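Local atomic coordinates of ribokinase (Cryptococcus neoformans var. grubii serotype A, PDB entry 6XK2), a protein that probably phosphorylates D-ribose at O-5 with ATP and a divalent metal ion, yielding D-ribose 5-phosphate for nucleotide and amino-acid synthesis or the pentose phosphate pathway. Residues W191-E196 with G242-L247; S151-L156 with E183-H188; G102-Q107 with N114-H119; A267-P272 with I310-E315. All coordinates share one frame; numbering follows the deposited sequence.

Interaction 1. Residues W191-E196 with G242-L247. With ADP (adenosine-5'-diphosphate), chain E.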
loop_
_atom_site.group_PDB
_atom_site.type_symbol
_atom_site.label_atom_id
_atom_site.label_comp_id
_atom_site.label_asym_id
_atom_site.label_seq_id
_atom_site.Cartn_x
_atom_site.Cartn_y
_atom_site.Cartn_z
ATOM N N TRP A 191 11.569 16.067 28.217
ATOM C CA TRP A 191 10.878 16.801 27.164
ATOM C C TRP A 191 9.818 15.944 26.486
ATOM O O TRP A 191 10.061 14.785 26.135
ATOM C CB TRP A 191 11.866 17.303 26.115
ATOM C CG TRP A 191 12.661 18.443 26.587
ATOM C CD1 TRP A 191 13.938 18.404 27.051
ATOM C CD2 TRP A 191 12.251 19.818 26.642
ATOM N NE1 TRP A 191 14.349 19.664 27.396
ATOM C CE2 TRP A 191 13.335 20.553 27.153
ATOM C CE3 TRP A 191 11.077 20.497 26.298
ATOM C CZ2 TRP A 191 13.286 21.934 27.332
ATOM C CZ3 TRP A 191 11.028 21.869 26.480
ATOM C CH2 TRP A 191 12.129 22.573 26.990
ATOM N N LEU A 192 8.650 16.535 26.292
ATOM C CA LEU A 192 7.582 15.963 25.497
ATOM C C LEU A 192 7.466 16.819 24.241
ATOM O O LEU A 192 7.322 18.043 24.341
ATOM C CB LEU A 192 6.277 15.949 26.285
ATOM C CG LEU A 192 5.008 15.558 25.533
ATOM C CD1 LEU A 192 4.941 14.044 25.319
ATOM C CD2 LEU A 192 3.776 16.089 26.237
ATOM N N ILE A 193 7.595 16.193 23.071
ATOM C CA ILE A 193 7.420 16.870 21.791
ATOM C C ILE A 193 6.176 16.316 21.101
ATOM O O ILE A 193 6.096 15.115 20.809
ATOM C CB ILE A 193 8.644 16.711 20.880
ATOM C CG1 ILE A 193 9.917 17.152 21.588
ATOM C CG2 ILE A 193 8.436 17.519 19.590
ATOM C CD1 ILE A 193 11.159 16.926 20.740
ATOM N N VAL A 194 5.236 17.209 20.785
ATOM C CA VAL A 194 3.957 16.855 20.191
ATOM C C VAL A 194 3.545 17.941 19.206
ATOM O O VAL A 194 4.081 19.054 19.209
ATOM C CB VAL A 194 2.847 16.678 21.251
ATOM C CG1 VAL A 194 3.091 15.426 22.071
ATOM C CG2 VAL A 194 2.740 17.928 22.126
ATOM N N ASN A 195 2.580 17.605 18.348
ATOM C CA ASN A 195 1.872 18.611 17.574
ATOM C C ASN A 195 0.560 18.919 18.289
ATOM O O ASN A 195 0.265 18.353 19.341
ATOM C CB ASN A 195 1.669 18.153 16.117
ATOM C CG ASN A 195 0.954 16.810 15.999
ATOM O OD1 ASN A 195 -0.091 16.581 16.610
ATOM N ND2 ASN A 195 1.519 15.918 15.194
ATOM N N GLU A 196 -0.239 19.829 17.724
ATOM C CA GLU A 196 -1.444 20.242 18.437
ATOM C C GLU A 196 -2.438 19.094 18.568
ATOM O O GLU A 196 -3.125 18.991 19.590
ATOM C CB GLU A 196 -2.090 21.471 17.774
ATOM C CG GLU A 196 -2.727 21.265 16.401
ATOM C CD GLU A 196 -1.758 21.526 15.251
ATOM O OE1 GLU A 196 -0.530 21.330 15.432
ATOM O OE2 GLU A 196 -2.232 21.931 14.163
ATOM N N GLY A 242 9.293 19.519 30.428
ATOM C CA GLY A 242 9.115 20.569 29.438
ATOM C C GLY A 242 8.361 20.073 28.212
ATOM O O GLY A 242 8.428 18.902 27.836
ATOM N N ILE A 243 7.616 20.977 27.581
ATOM C CA ILE A 243 6.697 20.610 26.509
ATOM C C ILE A 243 6.970 21.460 25.279
ATOM O O ILE A 243 7.071 22.687 25.375
ATOM C CB ILE A 243 5.228 20.768 26.933
ATOM C CG1 ILE A 243 4.945 19.955 28.196
ATOM C CG2 ILE A 243 4.308 20.364 25.791
ATOM C CD1 ILE A 243 3.690 20.393 28.900
ATOM N N ILE A 244 7.053 20.813 24.122
ATOM C CA ILE A 244 7.136 21.510 22.847
ATOM C C ILE A 244 5.962 21.098 21.982
ATOM O O ILE A 244 5.757 19.904 21.737
ATOM C CB ILE A 244 8.448 21.209 22.124
ATOM C CG1 ILE A 244 9.593 21.797 22.924
ATOM C CG2 ILE A 244 8.393 21.776 20.702
ATOM C CD1 ILE A 244 10.877 21.401 22.380
ATOM N N CYS A 245 5.209 22.086 21.500
ATOM C CA CYS A 245 4.096 21.855 20.583
ATOM C C CYS A 245 4.420 22.505 19.243
ATOM O O CYS A 245 4.465 23.737 19.139
ATOM C CB CYS A 245 2.786 22.398 21.149
ATOM S SG CYS A 245 1.336 21.928 20.172
ATOM N N THR A 246 4.648 21.681 18.223
ATOM C CA THR A 246 4.861 22.188 16.872
ATOM C C THR A 246 3.527 22.452 16.184
ATOM O O THR A 246 2.558 21.708 16.361
ATOM C CB THR A 246 5.675 21.192 16.053
ATOM O OG1 THR A 246 4.907 19.999 15.891
ATOM C CG2 THR A 246 6.997 20.865 16.734
ATOM N N LEU A 247 3.476 23.517 15.386
ATOM C CA LEU A 247 2.224 23.950 14.776
ATOM C C LEU A 247 2.348 24.072 13.263
ATOM O O LEU A 247 1.720 24.944 12.656
ATOM C CB LEU A 247 1.754 25.278 15.372
ATOM C CG LEU A 247 1.704 25.330 16.895
ATOM C CD1 LEU A 247 1.393 26.735 17.342
ATOM C CD2 LEU A 247 0.665 24.355 17.393
HETATM P PB ADP E . 4.643 17.241 12.612
HETATM O O1B ADP E . 3.164 17.640 12.808
HETATM O O2B ADP E . 4.812 16.408 11.286
HETATM O O3B ADP E . 5.210 16.532 13.813
HETATM P PA ADP E . 4.986 20.052 11.844
HETATM O O1A ADP E . 3.973 19.953 10.751
HETATM O O2A ADP E . 4.434 20.820 13.070
HETATM O O3A ADP E . 5.432 18.591 12.297
HETATM O "O5'" ADP E . 6.414 20.635 11.377
HETATM C "C5'" ADP E . 7.486 20.939 12.296
HETATM C "C4'" ADP E . 8.113 22.255 11.909
HETATM O "O4'" ADP E . 8.421 22.266 10.499
HETATM C "C3'" ADP E . 7.229 23.474 12.118
HETATM O "O3'" ADP E . 7.255 23.896 13.473
HETATM C "C2'" ADP E . 7.859 24.479 11.157
HETATM O "O2'" ADP E . 9.001 25.103 11.731
HETATM C "C1'" ADP E . 8.222 23.569 9.975
HETATM N N9 ADP E . 7.172 23.500 8.964
HETATM C C8 ADP E . 6.207 22.539 8.836
HETATM N N7 ADP E . 5.328 22.783 7.889
HETATM C C5 ADP E . 5.752 23.986 7.358
HETATM C C6 ADP E . 5.250 24.794 6.316
HETATM N N6 ADP E . 4.154 24.494 5.608
HETATM N N1 ADP E . 5.920 25.930 6.021
HETATM C C2 ADP E . 7.015 26.232 6.724
HETATM N N3 ADP E . 7.580 25.558 7.730
HETATM C C4 ADP E . 6.896 24.442 7.998
#

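Interaction 2. Residues S151-L156 with E183-H188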
loop_
_atom_site.group_PDB
_atom_site.type_symbol
_atom_site.label_atom_id
_atom_site.label_comp_id
_atom_site.label_asym_id
_atom_site.label_seq_id
_atom_site.Cartn_x
_atom_site.Cartn_y
_atom_site.Cartn_z
ATOM N N SER A 151 9.362 -1.909 25.574
ATOM C CA SER A 151 10.749 -1.562 25.296
ATOM C C SER A 151 10.988 -0.070 25.500
ATOM O O SER A 151 11.976 0.332 26.121
ATOM C CB SER A 151 11.127 -2.004 23.888
ATOM O OG SER A 151 12.526 -1.890 23.712
ATOM N N THR A 152 10.103 0.770 24.973
ATOM C CA THR A 152 10.225 2.203 25.221
ATOM C C THR A 152 10.218 2.511 26.713
ATOM O O THR A 152 11.019 3.327 27.193
ATOM C CB THR A 152 9.103 2.954 24.503
ATOM O OG1 THR A 152 9.256 2.797 23.084
ATOM C CG2 THR A 152 9.118 4.429 24.866
ATOM N N LEU A 153 9.311 1.872 27.461
ATOM C CA LEU A 153 9.224 2.088 28.900
ATOM C C LEU A 153 10.476 1.591 29.618
ATOM O O LEU A 153 11.023 2.285 30.487
ATOM C CB LEU A 153 7.980 1.393 29.446
ATOM C CG LEU A 153 6.617 1.941 29.036
ATOM C CD1 LEU A 153 5.502 1.116 29.624
ATOM C CD2 LEU A 153 6.491 3.363 29.485
ATOM N N ALA A 154 10.962 0.405 29.256
ATOM C CA ALA A 154 12.145 -0.118 29.925
ATOM C C ALA A 154 13.331 0.805 29.709
ATOM O O ALA A 154 14.145 0.996 30.618
ATOM C CB ALA A 154 12.457 -1.528 29.426
ATOM N N TYR A 155 13.435 1.405 28.517
ATOM C CA TYR A 155 14.520 2.349 28.259
ATOM C C TYR A 155 14.367 3.617 29.093
ATOM O O TYR A 155 15.352 4.117 29.651
ATOM C CB TYR A 155 14.602 2.662 26.767
ATOM C CG TYR A 155 15.440 1.633 26.049
ATOM C CD1 TYR A 155 14.969 0.341 25.863
ATOM C CD2 TYR A 155 16.724 1.929 25.616
ATOM C CE1 TYR A 155 15.733 -0.615 25.241
ATOM C CE2 TYR A 155 17.504 0.966 24.981
ATOM C CZ TYR A 155 16.999 -0.299 24.803
ATOM O OH TYR A 155 17.754 -1.262 24.182
ATOM N N LEU A 156 13.141 4.136 29.218
ATOM C CA LEU A 156 12.928 5.323 30.045
ATOM C C LEU A 156 13.222 5.040 31.511
ATOM O O LEU A 156 13.839 5.861 32.204
ATOM C CB LEU A 156 11.499 5.826 29.891
ATOM C CG LEU A 156 11.201 6.690 28.685
ATOM C CD1 LEU A 156 9.711 6.872 28.641
ATOM C CD2 LEU A 156 11.915 8.036 28.773
ATOM N N GLU A 183 -0.847 5.744 32.723
ATOM C CA GLU A 183 0.138 5.004 33.504
ATOM C C GLU A 183 1.563 5.251 33.021
ATOM O O GLU A 183 2.487 4.566 33.466
ATOM C CB GLU A 183 -0.192 3.505 33.512
ATOM C CG GLU A 183 -0.171 2.828 32.147
ATOM C CD GLU A 183 -0.476 1.339 32.224
ATOM O OE1 GLU A 183 -1.434 0.958 32.927
ATOM O OE2 GLU A 183 0.256 0.550 31.586
ATOM N N PHE A 184 1.745 6.182 32.087
ATOM C CA PHE A 184 3.065 6.489 31.555
ATOM C C PHE A 184 3.932 7.182 32.613
ATOM O O PHE A 184 3.445 8.027 33.378
ATOM C CB PHE A 184 2.933 7.380 30.329
ATOM C CG PHE A 184 4.174 7.446 29.494
ATOM C CD1 PHE A 184 4.410 6.496 28.510
ATOM C CD2 PHE A 184 5.104 8.455 29.684
ATOM C CE1 PHE A 184 5.551 6.551 27.727
ATOM C CE2 PHE A 184 6.247 8.515 28.914
ATOM C CZ PHE A 184 6.469 7.567 27.931
ATOM N N PRO A 185 5.216 6.844 32.692
ATOM C CA PRO A 185 6.109 7.489 33.677
ATOM C C PRO A 185 6.563 8.883 33.244
ATOM O O PRO A 185 7.691 9.108 32.830
ATOM C CB PRO A 185 7.278 6.503 33.757
ATOM C CG PRO A 185 7.339 5.923 32.374
ATOM C CD PRO A 185 5.908 5.798 31.920
ATOM N N TRP A 186 5.663 9.866 33.351
ATOM C CA TRP A 186 6.026 11.229 32.964
ATOM C C TRP A 186 7.143 11.797 33.838
ATOM O O TRP A 186 7.937 12.619 33.365
ATOM C CB TRP A 186 4.805 12.140 33.017
ATOM C CG TRP A 186 3.658 11.611 32.231
ATOM C CD1 TRP A 186 2.507 11.067 32.728
ATOM C CD2 TRP A 186 3.551 11.544 30.802
ATOM N NE1 TRP A 186 1.685 10.678 31.691
ATOM C CE2 TRP A 186 2.307 10.950 30.501
ATOM C CE3 TRP A 186 4.386 11.926 29.747
ATOM C CZ2 TRP A 186 1.878 10.734 29.198
ATOM C CZ3 TRP A 186 3.957 11.708 28.444
ATOM C CH2 TRP A 186 2.719 11.117 28.183
ATOM N N LYS A 187 7.240 11.351 35.098
ATOM C CA LYS A 187 8.278 11.862 35.994
ATOM C C LYS A 187 9.678 11.648 35.426
ATOM O O LYS A 187 10.599 12.395 35.769
ATOM C CB LYS A 187 8.159 11.212 37.380
ATOM N N HIS A 188 9.854 10.642 34.562
ATOM C CA HIS A 188 11.135 10.270 33.972
ATOM C C HIS A 188 11.467 11.026 32.697
ATOM O O HIS A 188 12.482 10.728 32.055
ATOM C CB HIS A 188 11.161 8.763 33.688
ATOM C CG HIS A 188 11.337 7.923 34.914
ATOM N ND1 HIS A 188 11.803 8.437 36.108
ATOM C CD2 HIS A 188 11.107 6.606 35.135
ATOM C CE1 HIS A 188 11.856 7.473 37.011
ATOM N NE2 HIS A 188 11.440 6.352 36.445
#

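Interaction 3. Residues G102-Q107 with N114-H119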
loop_
_atom_site.group_PDB
_atom_site.type_symbol
_atom_site.label_atom_id
_atom_site.label_comp_id
_atom_site.label_asym_id
_atom_site.label_seq_id
_atom_site.Cartn_x
_atom_site.Cartn_y
_atom_site.Cartn_z
ATOM N N GLY A 102 10.116 -3.032 9.034
ATOM C CA GLY A 102 8.820 -2.413 9.222
ATOM C C GLY A 102 8.466 -1.511 8.054
ATOM O O GLY A 102 9.337 -0.991 7.353
ATOM N N ARG A 103 7.165 -1.341 7.838
ATOM C CA ARG A 103 6.664 -0.607 6.691
ATOM C C ARG A 103 5.631 0.415 7.127
ATOM O O ARG A 103 4.890 0.208 8.092
ATOM C CB ARG A 103 6.038 -1.551 5.653
ATOM C CG ARG A 103 6.942 -2.709 5.288
ATOM C CD ARG A 103 6.364 -3.599 4.215
ATOM N NE ARG A 103 5.556 -2.888 3.232
ATOM C CZ ARG A 103 4.606 -3.477 2.515
ATOM N NH1 ARG A 103 4.362 -4.764 2.697
ATOM N NH2 ARG A 103 3.903 -2.792 1.627
ATOM N N ALA A 104 5.604 1.523 6.404
ATOM C CA ALA A 104 4.517 2.483 6.461
ATOM C C ALA A 104 3.904 2.564 5.065
ATOM O O ALA A 104 4.607 2.874 4.089
ATOM C CB ALA A 104 5.015 3.847 6.929
ATOM N N VAL A 105 2.617 2.238 4.966
ATOM C CA VAL A 105 1.850 2.461 3.748
ATOM C C VAL A 105 1.150 3.805 3.910
ATOM O O VAL A 105 0.209 3.938 4.702
ATOM C CB VAL A 105 0.846 1.330 3.498
ATOM C CG1 VAL A 105 0.076 1.577 2.188
ATOM C CG2 VAL A 105 1.573 -0.013 3.462
ATOM N N ILE A 106 1.602 4.804 3.163
ATOM C CA ILE A 106 1.154 6.175 3.348
ATOM C C ILE A 106 0.379 6.612 2.117
ATOM O O ILE A 106 0.906 6.590 0.997
ATOM C CB ILE A 106 2.330 7.122 3.627
ATOM C CG1 ILE A 106 3.151 6.596 4.812
ATOM C CG2 ILE A 106 1.818 8.528 3.876
ATOM C CD1 ILE A 106 4.650 6.702 4.636
ATOM N N GLN A 107 -0.861 7.030 2.333
ATOM C CA GLN A 107 -1.646 7.690 1.305
ATOM C C GLN A 107 -1.311 9.173 1.350
ATOM O O GLN A 107 -1.641 9.857 2.320
ATOM C CB GLN A 107 -3.139 7.471 1.525
ATOM C CG GLN A 107 -3.578 6.030 1.588
ATOM C CD GLN A 107 -5.060 5.915 1.852
ATOM O OE1 GLN A 107 -5.875 6.479 1.127
ATOM N NE2 GLN A 107 -5.420 5.183 2.894
ATOM N N ASN A 114 -2.204 13.329 4.729
ATOM C CA ASN A 114 -1.600 12.011 4.604
ATOM C C ASN A 114 -2.276 11.057 5.579
ATOM O O ASN A 114 -2.911 11.478 6.547
ATOM C CB ASN A 114 -0.087 12.041 4.840
ATOM C CG ASN A 114 0.688 12.492 3.604
ATOM O OD1 ASN A 114 1.815 12.058 3.367
ATOM N ND2 ASN A 114 0.088 13.380 2.820
ATOM N N SER A 115 -2.230 9.774 5.252
ATOM C CA SER A 115 -2.717 8.723 6.132
ATOM C C SER A 115 -1.705 7.592 6.135
ATOM O O SER A 115 -1.140 7.249 5.092
ATOM C CB SER A 115 -4.079 8.212 5.699
ATOM O OG SER A 115 -5.068 9.143 6.070
ATOM N N ILE A 116 -1.461 7.024 7.310
ATOM C CA ILE A 116 -0.367 6.082 7.478
ATOM C C ILE A 116 -0.903 4.802 8.086
ATOM O O ILE A 116 -1.612 4.841 9.096
ATOM C CB ILE A 116 0.758 6.680 8.344
ATOM C CG1 ILE A 116 1.278 7.959 7.684
ATOM C CG2 ILE A 116 1.875 5.677 8.527
ATOM C CD1 ILE A 116 2.327 8.687 8.464
ATOM N N VAL A 117 -0.576 3.675 7.460
ATOM C CA VAL A 117 -0.783 2.351 8.029
ATOM C C VAL A 117 0.592 1.768 8.303
ATOM O O VAL A 117 1.428 1.683 7.397
ATOM C CB VAL A 117 -1.588 1.438 7.098
ATOM C CG1 VAL A 117 -1.588 0.010 7.649
ATOM C CG2 VAL A 117 -2.998 1.967 6.929
ATOM N N LEU A 118 0.834 1.386 9.552
ATOM C CA LEU A 118 2.109 0.833 9.967
ATOM C C LEU A 118 2.026 -0.683 9.974
ATOM O O LEU A 118 1.018 -1.259 10.391
ATOM C CB LEU A 118 2.495 1.337 11.363
ATOM C CG LEU A 118 2.677 2.844 11.550
ATOM C CD1 LEU A 118 2.919 3.162 13.023
ATOM C CD2 LEU A 118 3.836 3.329 10.686
ATOM N N HIS A 119 3.098 -1.320 9.515
ATOM C CA HIS A 119 3.313 -2.750 9.685
ATOM C C HIS A 119 4.599 -2.892 10.487
ATOM O O HIS A 119 5.673 -2.501 10.009
ATOM C CB HIS A 119 3.404 -3.457 8.326
ATOM C CG HIS A 119 3.681 -4.928 8.418
ATOM N ND1 HIS A 119 2.755 -5.832 8.899
ATOM C CD2 HIS A 119 4.772 -5.657 8.075
ATOM C CE1 HIS A 119 3.263 -7.051 8.848
ATOM N NE2 HIS A 119 4.485 -6.972 8.354
HETATM O O HOH W 1 -2.353 4.933 4.626
#

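Interaction 4. Residues A267-P272 with I310-E315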
loop_
_atom_site.group_PDB
_atom_site.type_symbol
_atom_site.label_atom_id
_atom_site.label_comp_id
_atom_site.label_asym_id
_atom_site.label_seq_id
_atom_site.Cartn_x
_atom_site.Cartn_y
_atom_site.Cartn_z
ATOM N N ALA A 267 10.424 29.515 10.108
ATOM C CA ALA A 267 11.396 30.281 9.352
ATOM C C ALA A 267 10.790 30.681 8.017
ATOM O O ALA A 267 10.077 29.895 7.384
ATOM C CB ALA A 267 12.658 29.449 9.131
ATOM N N LYS A 268 11.069 31.905 7.580
ATOM C CA LYS A 268 10.636 32.288 6.245
ATOM C C LYS A 268 11.387 31.426 5.244
ATOM O O LYS A 268 12.580 31.150 5.416
ATOM C CB LYS A 268 10.873 33.777 5.986
ATOM N N LEU A 269 10.675 30.942 4.233
ATOM C CA LEU A 269 11.292 30.064 3.248
ATOM C C LEU A 269 12.028 30.869 2.186
ATOM O O LEU A 269 11.647 31.994 1.853
ATOM C CB LEU A 269 10.249 29.171 2.583
ATOM C CG LEU A 269 9.453 28.255 3.509
ATOM C CD1 LEU A 269 8.401 27.486 2.712
ATOM C CD2 LEU A 269 10.376 27.315 4.270
ATOM N N GLN A 270 13.094 30.274 1.658
ATOM C CA GLN A 270 13.869 30.836 0.558
ATOM C C GLN A 270 13.609 30.136 -0.774
ATOM O O GLN A 270 14.208 30.509 -1.788
ATOM C CB GLN A 270 15.359 30.776 0.898
ATOM C CG GLN A 270 15.702 31.535 2.152
ATOM C CD GLN A 270 17.191 31.645 2.356
ATOM O OE1 GLN A 270 17.978 31.335 1.453
ATOM N NE2 GLN A 270 17.595 32.107 3.537
ATOM N N ASN A 271 12.755 29.120 -0.780
ATOM C CA ASN A 271 12.316 28.407 -1.968
ATOM C C ASN A 271 10.898 27.932 -1.707
ATOM O O ASN A 271 10.454 27.915 -0.555
ATOM C CB ASN A 271 13.231 27.214 -2.289
ATOM C CG ASN A 271 14.611 27.640 -2.742
ATOM O OD1 ASN A 271 14.811 28.001 -3.904
ATOM N ND2 ASN A 271 15.563 27.642 -1.814
ATOM N N PRO A 272 10.156 27.561 -2.747
ATOM C CA PRO A 272 8.801 27.039 -2.521
ATOM C C PRO A 272 8.806 25.784 -1.655
ATOM O O PRO A 272 9.838 25.146 -1.428
ATOM C CB PRO A 272 8.278 26.743 -3.944
ATOM C CG PRO A 272 9.458 26.893 -4.857
ATOM C CD PRO A 272 10.423 27.812 -4.175
ATOM N N ILE A 310 14.557 24.619 5.728
ATOM C CA ILE A 310 15.267 23.928 4.655
ATOM C C ILE A 310 14.583 22.607 4.343
ATOM O O ILE A 310 14.388 22.253 3.175
ATOM C CB ILE A 310 16.744 23.706 5.034
ATOM C CG1 ILE A 310 17.468 25.038 5.255
ATOM C CG2 ILE A 310 17.428 22.885 3.962
ATOM C CD1 ILE A 310 18.888 24.893 5.773
ATOM N N CYS A 311 14.153 21.893 5.387
ATOM C CA CYS A 311 13.588 20.560 5.213
ATOM C C CYS A 311 12.396 20.555 4.257
ATOM O O CYS A 311 12.298 19.683 3.389
ATOM C CB CYS A 311 13.177 20.008 6.576
ATOM S SG CYS A 311 12.286 18.458 6.501
ATOM N N VAL A 312 11.473 21.514 4.407
ATOM C CA VAL A 312 10.245 21.508 3.610
ATOM C C VAL A 312 10.461 22.037 2.199
ATOM O O VAL A 312 9.567 21.901 1.343
ATOM C CB VAL A 312 9.132 22.310 4.307
ATOM C CG1 VAL A 312 8.758 21.662 5.636
ATOM C CG2 VAL A 312 9.561 23.753 4.495
ATOM N N GLU A 313 11.627 22.625 1.927
ATOM C CA GLU A 313 11.995 23.045 0.585
ATOM C C GLU A 313 12.528 21.892 -0.245
ATOM O O GLU A 313 12.779 22.073 -1.442
ATOM C CB GLU A 313 13.043 24.160 0.629
ATOM C CG GLU A 313 12.586 25.410 1.350
ATOM C CD GLU A 313 13.702 26.424 1.527
ATOM O OE1 GLU A 313 14.757 26.255 0.878
ATOM O OE2 GLU A 313 13.515 27.397 2.293
ATOM N N ASN A 314 12.679 20.712 0.346
ATOM C CA ASN A 314 13.302 19.595 -0.340
ATOM C C ASN A 314 12.431 18.352 -0.235
ATOM O O ASN A 314 11.529 18.257 0.595
ATOM C CB ASN A 314 14.712 19.355 0.191
ATOM C CG ASN A 314 15.630 20.523 -0.106
ATOM O OD1 ASN A 314 16.235 20.590 -1.185
ATOM N ND2 ASN A 314 15.733 21.457 0.830
ATOM N N GLU A 315 12.669 17.427 -1.150
ATOM C CA GLU A 315 11.866 16.222 -1.245
ATOM C C GLU A 315 12.404 15.174 -0.291
ATOM O O GLU A 315 13.617 15.085 -0.076
ATOM C CB GLU A 315 11.868 15.670 -2.674
#

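Interaction 1. Residues W191-E196 with G242-L247
The six-membered ring of Trp191 lies flat against the start of the neighbouring strand: Gly242 CA sits over one face, 3.6 Å above the plane and toward the rim, in a CH-pi contact. Where the indole reaches past the glycine, its CZ3 approaches Ile244 CG1 obliquely at 3.8 Å. Phe287 of helix 279-292 meets the Trp191 ring edge-to-face, and the same helix packs on Ile193 and Ile244.

Strands 191-195 and 242-246 run parallel in the central sheet. The ladder passes through Leu192 N to Gly242 O (2.8 Å), Ile244 N to Leu192 O, Val194 N to Ile244 O and Thr246 N to Val194 O, the last the most bent at 154°. Leu192, Val194, Ile243 and Cys245 turn to the other face, where helix 220-232 packs on Leu192, Ile243 and Cys245.

At the C-terminal ends the chemistry becomes polar. With OG1 held between its backbone N and carbonyl carbon (chi1 65°), Thr246 bonds O2A of ADP at 3.0 Å. Asn195 ND2 reaches O1B weakly at 3.4 Å, while its OD1 caps Glu198 N at the start of the next helix. Two acceptors, Glu196 OE1 and Thr246 O, lie 3.2 Å apart, and a sodium ion lies about 4 Å from the Glu196 side chain. A ladder flanked by apolar side chains thus ends in two donors, Thr246 OG1 to the alpha phosphate and, weakly, Asn195 ND2 to the beta phosphate.

Interaction 2. Residues S151-L156 with E183-H188
Phe184 holds its ring carbon CG opposite the backbone N (chi1 -164°), which swings the ring toward helix 149-160, and Leu156 answers with CG beside its own N (chi1 -82°). The leucine's CD1 meets the end of the ring, 3.4 Å from Phe184 CZ, the two side chains crossing at about a right angle. One helical turn earlier, Leu153 reaches the neighbouring ring atom and the proline with a single methyl: its CD2 lies 3.8 Å from Phe184 CE1 and 3.5 Å from Pro185 CD. Both leucine methyls come at the ring obliquely.

Contacts within the loop shape its side of the interface. Pro185 CD sits 3.4 Å above one face of the Phe184 ring, Pro185 is the centre of an inverse gamma turn, and Phe184 CD2 lies over a face of the Trp186 ring. Phe170 stacks on Phe184, while Trp186 turns away from the helix and bonds Leu181 O through NE1. His188 adds a looser touch, its CD2 near Leu156 O.

The contact is mainly apolar, without a hydrogen bond between the two segments. It sets the helix of one beta-alpha-beta crossover, between strands 140-143 and 167-170, against the lead-in to strand 191-195, as expected of the alpha/beta core of the PfkB family.

Interaction 3. Residues G102-Q107 with N114-H119
Ile106 meets the partner strand through CB, CG1 and CG2. Its CB stands 3.8 Å from Ser115 O; CG2 comes closer to that carbonyl oxygen and also meets Asn114 OD1 at 3.6 Å. The other branch, CG1, runs beside Ile116 CG1 at 3.7 Å, the two side chains pointing the same way. Because chi2 is twisted to 138°, away from a staggered value, the terminal CD1 folds back along its own strand to within 3.7 Å of Ala104 CB. That alanine in turn touches Ile116 CG2 and Leu118 CD2, both at 4.0 Å.

These strands form an antiparallel hairpin whose hydrogen-bonded pairs are Arg103 with His119, Val105 with Val117 and Gln107 with Ser115. The bond from His119 N to Arg103 O is nearly straight at 175°, whereas Gln107 N reaches Ser115 O at 146°. A water donates to Val105 O at 2.7 Å and, weakly, to Ser115 O, giving both carbonyls a second partner.

The Ala104, Ile106, Ile116 and Leu118 side lies near Asp24 and Glu146, predicted to bind the substrate. On the other side, Arg103 bridges Glu25 of its own chain and Glu25 of the second subunit, and Ser115 OG bonds Arg34 O of that subunit. Residues Ile116 to Leu118 pair in parallel with a strand of the second subunit, continuing the sheet, consistent with the beta-clasp of dimeric ribokinases. Apolar side chains probably line the approach to the pocket, while the two Glu25 carboxylates, one from each subunit, probably offset the closeness of Arg103 to Arg103 of the second subunit.

Interaction 4. Residues A267-P272 with I310-E315
Glu313 OE1 is gripped by two donors: Asn271 ND2, which reaches it at 3.1 Å, and Arg330 NH2 of helix 324-330, which forms a salt bridge. The other carboxylate oxygen, OE2, accepts from the backbone Gln270 N at 3.0 Å. Both bonds from the 267-272 loop come from above the carboxylate plane rather than within it, by 46° for Gln270 N and 52° for Asn271 ND2. OE1 lies almost in the plane of the Asn271 amide.

In Glu313, CG stands anti to the carbonyl carbon and the chain runs on extended (chi2 173°), laying the carboxylate alongside Asn271 and up to Gln270 N. Leu269 slides by it in the opposite direction, and Leu269 CD2 meets both Glu313 OE2 and Val312 CG2 at 3.7 Å. With two neutral N-H donors and the cationic Arg330 around it, the carboxylate is probably favoured in its ionised form.

Next to it, the end of helix 297-312 is tied off. Ile310 O accepts from Glu313 N at 3.1 Å and from Asn314 ND2 at 2.8 Å, the two donors approaching from opposite faces of the carbonyl plane. Cys311 and Asn314 are predicted, together with Asp275 and Ser320 among others, to form the potassium site, and the Val312 side chain lies about 4 Å from ADP.

At the surface, the contact therefore joins the loop leaving strand 261-264 to the end of helix 297-312. Helix 324-330 supplies Arg330, helix 279-292 packs on Cys311 and Val312, and backbone bonds link Val312 to Lys274 and Asp275.

How the interactions relate
From the N terminus the four contacts close in series, none nesting or crossing. Interaction 3 comes first and closes the short hairpin of the lid sheet, which the second subunit extends. Interaction 2 then closes a span containing strand 167-170, pinning a crossover helix of the alpha/beta core to the loop before strand 191-195. Interaction 1 begins almost at once and touches interaction 2 where Leu192 packs on Trp186; its intervening helices return the chain to the adjacent strand. Interaction 4 brings a loop after strand 261-264 to the end of helix 297-312, about 35 Å between centres from interaction 2. Interactions 1 and 4 approach ADP from different parts of the fold.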